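Side-chain contacts in afamin (Homo sapiens, PDB 6FAK), which carries hydrophobic molecules in body fluids, binding vitamin E and keeping lipidated Wnt proteins soluble and active: residues 13-16 against 17-21; 258-261 against 262-266. One frame throughout, in Å; residues are numbered along the deposited sequence.

Interaction 1 of 2, residues 13-16 against 17-21; sequences STQK and FIEDN
Lys16 and Glu19 form an i to i+3 salt bridge on the short amino-terminal helix 13-20 of an albumin-fold carrier, with Gln15 joining them from one turn before the glutamate. The helix itself is held by regular i to i+4 backbone bonds, such as Glu19 N to Gln15 O at 3.0 Å, and the side chains lie over this frame. Lys16 folds at each torsion beyond CB, its chi1 of -103° lying away from the staggered values, and this curled chain runs alongside Glu19 in the same direction. Its NZ meets Glu19 OE1 at 2.7 Å on the syn side, 28° out of the carboxylate plane. Glu19 is extended beyond CG, and that CG rests on the backbone at Gln15 O, 3.2 Å away. The second carboxylate oxygen, OE2, looks toward the amide of Gln15, whose plane stands 85° to the carboxylate; Gln15 NE2 remains 3.7 Å from Glu19 OE2. The amide oxygen of Gln15 is taken up by Arg258 of helix 253-268, while Glu19 also touches Lys53 and Met57 of helix 39-58. With an alanine here instead of Glu19, the ammonium of Lys16 would probably be left without its mate and the curled chain freer to turn. Where the helix ends, Asn21 folds back over Phe17: both Asn21 N and Asn21 ND2 donate to Phe17 O, from opposite faces of its carbonyl plane, and ND2 also sits 3.2 Å above the centre of the Phe17 ring.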
ATOM      1  N   SER A  13      -2.062  25.651 -15.622  1.00 62.19           N
ATOM      2  CA  SER A  13      -1.456  25.568 -14.288  1.00 60.78           C
ATOM      3  C   SER A  13      -0.686  24.257 -14.056  1.00 54.81           C
ATOM      4  O   SER A  13       0.397  24.256 -13.460  1.00 51.83           O
ATOM      5  CB  SER A  13      -2.545  25.688 -13.200  1.00 66.28           C
ATOM      6  OG  SER A  13      -3.538  26.635 -13.554  1.00 73.67           O
ATOM      7  N   THR A  14      -1.268  23.152 -14.509  1.00 52.70           N
ATOM      8  CA  THR A  14      -0.622  21.833 -14.429  1.00 49.07           C
ATOM      9  C   THR A  14       0.692  21.793 -15.218  1.00 47.09           C
ATOM     10  O   THR A  14       1.692  21.332 -14.689  1.00 45.75           O
ATOM     11  CB  THR A  14      -1.568  20.704 -14.920  1.00 50.67           C
ATOM     12  OG1 THR A  14      -2.783  20.733 -14.158  1.00 46.39           O
ATOM     13  CG2 THR A  14      -0.904  19.295 -14.764  1.00 48.39           C
ATOM     14  N   GLN A  15       0.673  22.265 -16.469  1.00 47.95           N
ATOM     15  CA  GLN A  15       1.882  22.356 -17.306  1.00 49.88           C
ATOM     16  C   GLN A  15       2.924  23.273 -16.678  1.00 52.22           C
ATOM     17  O   GLN A  15       4.131  23.015 -16.766  1.00 53.87           O
ATOM     18  CB  GLN A  15       1.536  22.859 -18.719  1.00 54.28           C
ATOM     19  CG  GLN A  15       2.671  22.832 -19.745  1.00 58.02           C
ATOM     20  CD  GLN A  15       3.281  21.449 -19.955  1.00 57.83           C
ATOM     21  OE1 GLN A  15       2.602  20.440 -19.776  1.00 57.09           O
ATOM     22  NE2 GLN A  15       4.582  21.398 -20.315  1.00 53.37           N
ATOM     23  N   LYS A  16       2.458  24.325 -16.015  1.00 52.88           N
ATOM     24  CA  LYS A  16       3.366  25.208 -15.309  1.00 54.34           C
ATOM     25  C   LYS A  16       3.956  24.507 -14.122  1.00 47.89           C
ATOM     26  O   LYS A  16       5.146  24.583 -13.927  1.00 46.00           O
ATOM     27  CB  LYS A  16       2.701  26.527 -14.872  1.00 61.53           C
ATOM     28  CG  LYS A  16       3.067  27.711 -15.755  1.00 74.04           C
ATOM     29  CD  LYS A  16       2.495  27.615 -17.174  1.00 83.59           C
ATOM     30  CE  LYS A  16       3.497  27.127 -18.215  1.00 89.15           C
ATOM     31  NZ  LYS A  16       4.696  28.011 -18.340  1.00 91.19           N
ATOM     32  N   PHE A  17       3.124  23.866 -13.305  1.00 46.39           N
ATOM     33  CA  PHE A  17       3.633  23.085 -12.174  1.00 46.09           C
ATOM     34  C   PHE A  17       4.728  22.078 -12.621  1.00 43.90           C
ATOM     35  O   PHE A  17       5.772  21.969 -11.973  1.00 43.87           O
ATOM     36  CB  PHE A  17       2.501  22.364 -11.450  1.00 46.37           C
ATOM     37  CG  PHE A  17       2.963  21.527 -10.283  1.00 45.18           C
ATOM     38  CD1 PHE A  17       3.064  22.084  -9.015  1.00 45.24           C
ATOM     39  CD2 PHE A  17       3.315  20.190 -10.453  1.00 45.61           C
ATOM     40  CE1 PHE A  17       3.500  21.324  -7.938  1.00 44.86           C
ATOM     41  CE2 PHE A  17       3.755  19.429  -9.375  1.00 43.75           C
ATOM     42  CZ  PHE A  17       3.850  19.998  -8.117  1.00 45.38           C
ATOM     43  N   ILE A  18       4.481  21.358 -13.711  1.00 45.14           N
ATOM     44  CA  ILE A  18       5.428  20.338 -14.218  1.00 47.31           C
ATOM     45  C   ILE A  18       6.735  20.946 -14.710  1.00 52.69           C
ATOM     46  O   ILE A  18       7.826  20.447 -14.359  1.00 53.55           O
ATOM     47  CB  ILE A  18       4.806  19.480 -15.335  1.00 46.69           C
ATOM     48  CG1 ILE A  18       3.741  18.560 -14.733  1.00 45.84           C
ATOM     49  CG2 ILE A  18       5.858  18.617 -16.033  1.00 47.30           C
ATOM     50  CD1 ILE A  18       2.778  18.017 -15.762  1.00 45.41           C
ATOM     51  N   GLU A  19       6.624  22.001 -15.520  1.00 54.71           N
ATOM     52  CA  GLU A  19       7.803  22.751 -16.009  1.00 56.83           C
ATOM     53  C   GLU A  19       8.638  23.272 -14.844  1.00 57.27           C
ATOM     54  O   GLU A  19       9.853  23.096 -14.818  1.00 58.46           O
ATOM     55  CB  GLU A  19       7.372  23.942 -16.866  1.00 63.39           C
ATOM     56  CG  GLU A  19       6.909  23.609 -18.278  1.00 67.27           C
ATOM     57  CD  GLU A  19       6.503  24.848 -19.066  1.00 74.51           C
ATOM     58  OE1 GLU A  19       6.397  25.952 -18.470  1.00 74.85           O
ATOM     59  OE2 GLU A  19       6.298  24.726 -20.294  1.00 83.06           O
ATOM     60  N   ASP A  20       7.966  23.919 -13.891  1.00 55.75           N
ATOM     61  CA  ASP A  20       8.591  24.405 -12.664  1.00 56.35           C
ATOM     62  C   ASP A  20       9.287  23.339 -11.838  1.00 60.13           C
ATOM     63  O   ASP A  20      10.368  23.603 -11.330  1.00 59.70           O
ATOM     64  CB  ASP A  20       7.558  25.094 -11.761  1.00 62.14           C
ATOM     65  CG  ASP A  20       7.259  26.533 -12.184  1.00 66.80           C
ATOM     66  OD1 ASP A  20       7.784  26.977 -13.236  1.00 62.21           O
ATOM     67  OD2 ASP A  20       6.498  27.210 -11.446  1.00 69.81           O
ATOM     68  N   ASN A  21       8.673  22.150 -11.700  1.00 57.35           N
ATOM     69  CA  ASN A  21       9.204  21.070 -10.835  1.00 52.38           C
ATOM     70  C   ASN A  21       9.940  19.934 -11.596  1.00 46.74           C
ATOM     71  O   ASN A  21      10.131  18.858 -11.069  1.00 40.96           O
ATOM     72  CB  ASN A  21       8.064  20.510  -9.968  1.00 53.92           C
ATOM     73  CG  ASN A  21       7.520  21.546  -8.992  1.00 60.48           C
ATOM     74  OD1 ASN A  21       8.153  21.850  -7.972  1.00 64.65           O
ATOM     75  ND2 ASN A  21       6.350  22.104  -9.304  1.00 57.01           N
TER

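Interaction 2 of 2, residues 258-261 against 262-266; sequences RDTS and KVMNH
Ser261 and Asn265, one turn apart on helix 253-268, show how an i to i+4 pair in an all-helical albumin fold can lie close while the polar end of one partner is engaged elsewhere. The backbone bond from Asn265 N to Ser261 O, 2.9 Å long, ties the two residues together. Asn265 has CG beside its own backbone N, chi1 -66°, which brings the amide back over the preceding turn until Asn265 CG is 3.2 Å from Ser261 O. Ser261 OG comes within 3.6 Å of Asn265 ND2; the hydroxyl is hydrogen-bonded instead to Thr14 of helix 13-20. Thr260 and Met264, each one residue earlier, form the equivalent i to i+4 pair. Met264 CG lies 3.4 Å from Thr260 O, and a bend at chi2, -48°, turns the thioether so that methyl CE stands 4.3 Å from Thr260 CG2. Thr260 OG1 is bonded to Cys256 O and to Asn244, and a bound tetraethylene glycol, probably from the crystallisation liquor, lies close to its side chain; this helix is within the region that forms the pocket for hydrophobic ligands. Met264 packs on Arg289, Ile293 and Ile294 of helix 288-295, whereas Val263 faces helix 231-250 at Asp240 and Asn244. Lys262, by contrast, meets the preceding turn near its root, its CB resting 3.5 Å from Asp259 O. Val263 sets one branch against the same acceptor, with CG2 also 3.5 Å from Asp259 O.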
ATOM      1  N   ARG A 258      -0.477  14.920 -14.455  1.00 31.26           N
ATOM      2  CA  ARG A 258      -1.529  15.408 -15.371  1.00 33.51           C
ATOM      3  C   ARG A 258      -2.879  14.768 -15.141  1.00 33.66           C
ATOM      4  O   ARG A 258      -3.875  15.460 -15.103  1.00 33.09           O
ATOM      5  CB  ARG A 258      -1.168  15.157 -16.851  1.00 35.86           C
ATOM      6  CG  ARG A 258      -0.079  16.087 -17.374  1.00 38.81           C
ATOM      7  CD  ARG A 258       0.196  15.906 -18.866  1.00 41.86           C
ATOM      8  NE  ARG A 258       1.323  16.745 -19.293  1.00 44.94           N
ATOM      9  CZ  ARG A 258       2.146  16.527 -20.328  1.00 46.62           C
ATOM     10  NH1 ARG A 258       2.009  15.452 -21.103  1.00 45.04           N
ATOM     11  NH2 ARG A 258       3.118  17.378 -20.577  1.00 49.15           N
ATOM     12  N   ASP A 259      -2.928  13.448 -15.057  1.00 32.52           N
ATOM     13  CA  ASP A 259      -4.202  12.754 -14.818  1.00 33.15           C
ATOM     14  C   ASP A 259      -4.749  13.003 -13.422  1.00 31.61           C
ATOM     15  O   ASP A 259      -5.963  13.059 -13.268  1.00 30.68           O
ATOM     16  CB  ASP A 259      -4.130  11.235 -15.092  1.00 36.20           C
ATOM     17  CG  ASP A 259      -3.853  10.909 -16.538  1.00 41.73           C
ATOM     18  OD1 ASP A 259      -3.993  11.815 -17.357  1.00 44.31           O
ATOM     19  OD2 ASP A 259      -3.494   9.749 -16.868  1.00 47.53           O
ATOM     20  N   THR A 260      -3.890  13.106 -12.399  1.00 31.20           N
ATOM     21  CA  THR A 260      -4.348  13.444 -11.061  1.00 31.48           C
ATOM     22  C   THR A 260      -4.999  14.858 -11.074  1.00 33.22           C
ATOM     23  O   THR A 260      -6.100  15.037 -10.578  1.00 32.32           O
ATOM     24  CB  THR A 260      -3.186  13.386 -10.051  1.00 31.22           C
ATOM     25  OG1 THR A 260      -2.677  12.042  -9.976  1.00 29.80           O
ATOM     26  CG2 THR A 260      -3.624  13.832  -8.635  1.00 31.86           C
ATOM     27  N   SER A 261      -4.335  15.818 -11.708  1.00 35.30           N
ATOM     28  CA  SER A 261      -4.883  17.160 -11.832  1.00 39.57           C
ATOM     29  C   SER A 261      -6.241  17.165 -12.579  1.00 38.74           C
ATOM     30  O   SER A 261      -7.196  17.828 -12.165  1.00 39.47           O
ATOM     31  CB  SER A 261      -3.871  18.086 -12.504  1.00 42.03           C
ATOM     32  OG  SER A 261      -4.492  19.295 -12.843  1.00 46.82           O
ATOM     33  N   LYS A 262      -6.352  16.384 -13.635  1.00 39.64           N
ATOM     34  CA  LYS A 262      -7.644  16.218 -14.318  1.00 40.29           C
ATOM     35  C   LYS A 262      -8.762  15.707 -13.377  1.00 38.58           C
ATOM     36  O   LYS A 262      -9.873  16.228 -13.396  1.00 38.78           O
ATOM     37  CB  LYS A 262      -7.490  15.277 -15.511  1.00 43.45           C
ATOM     38  CG  LYS A 262      -8.728  15.151 -16.408  1.00 48.70           C
ATOM     39  CD  LYS A 262      -8.417  14.332 -17.654  1.00 54.41           C
ATOM     40  CE  LYS A 262      -9.542  14.413 -18.677  1.00 63.10           C
ATOM     41  NZ  LYS A 262      -9.389  13.428 -19.800  1.00 68.47           N
ATOM     42  N   VAL A 263      -8.488  14.670 -12.585  1.00 34.50           N
ATOM     43  CA  VAL A 263      -9.463  14.132 -11.660  1.00 34.85           C
ATOM     44  C   VAL A 263      -9.928  15.241 -10.649  1.00 38.05           C
ATOM     45  O   VAL A 263     -11.149  15.457 -10.455  1.00 35.11           O
ATOM     46  CB  VAL A 263      -8.939  12.856 -10.955  1.00 34.64           C
ATOM     47  CG1 VAL A 263      -9.774  12.468  -9.760  1.00 33.93           C
ATOM     48  CG2 VAL A 263      -8.861  11.666 -11.924  1.00 35.38           C
ATOM     49  N   MET A 264      -8.974  15.985 -10.093  1.00 37.85           N
ATOM     50  CA  MET A 264      -9.285  17.000  -9.080  1.00 39.75           C
ATOM     51  C   MET A 264     -10.083  18.152  -9.683  1.00 40.02           C
ATOM     52  O   MET A 264     -11.091  18.600  -9.094  1.00 39.86           O
ATOM     53  CB  MET A 264      -7.997  17.486  -8.399  1.00 42.32           C
ATOM     54  CG  MET A 264      -7.229  16.372  -7.717  1.00 42.02           C
ATOM     55  SD  MET A 264      -8.298  15.339  -6.699  1.00 43.61           S
ATOM     56  CE  MET A 264      -7.177  14.040  -6.202  1.00 47.61           C
ATOM     57  N   ASN A 265      -9.684  18.560 -10.878  1.00 39.50           N
ATOM     58  CA  ASN A 265     -10.443  19.528 -11.657  1.00 43.39           C
ATOM     59  C   ASN A 265     -11.852  19.045 -12.007  1.00 46.90           C
ATOM     60  O   ASN A 265     -12.799  19.826 -11.881  1.00 48.07           O
ATOM     61  CB  ASN A 265      -9.669  19.969 -12.908  1.00 42.96           C
ATOM     62  CG  ASN A 265      -8.381  20.765 -12.551  1.00 49.30           C
ATOM     63  OD1 ASN A 265      -8.135  21.123 -11.374  1.00 52.10           O
ATOM     64  ND2 ASN A 265      -7.547  21.022 -13.564  1.00 50.06           N
ATOM     65  N   HIS A 266     -11.998  17.798 -12.453  1.00 43.47           N
ATOM     66  CA  HIS A 266     -13.341  17.179 -12.654  1.00 43.21           C
ATOM     67  C   HIS A 266     -14.210  17.253 -11.366  1.00 44.03           C
ATOM     68  O   HIS A 266     -15.334  17.739 -11.388  1.00 49.10           O
ATOM     69  CB  HIS A 266     -13.190  15.732 -13.114  1.00 43.22           C
ATOM     70  CG  HIS A 266     -14.442  15.093 -13.612  1.00 42.13           C
ATOM     71  ND1 HIS A 266     -14.417  14.110 -14.571  1.00 45.93           N
ATOM     72  CD2 HIS A 266     -15.748  15.285 -13.308  1.00 45.04           C
ATOM     73  CE1 HIS A 266     -15.648  13.727 -14.844  1.00 44.55           C
ATOM     74  NE2 HIS A 266     -16.474  14.422 -14.087  1.00 44.62           N
TER

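Overall arrangement
From the N terminus, the chain first forms interaction 1 on helix 13-20, then runs through the rest of the first albumin repeat and into the second before reaching interaction 2 on helix 253-268. Each contact spans a single helical turn or so, closing no long loop; the two follow in series, neither nested nor crossed. In space their centres are about 14 Å apart and the helices touch: beside the polar links between them, Ile18 CD1 packs on Arg258 CG at 3.8 Å, and Thr14 CG2 lies 4.0 Å from Arg258 CA. Side chains from both contacts join the amino-terminal helix, in Albumin 1, to the pocket region in Albumin 2.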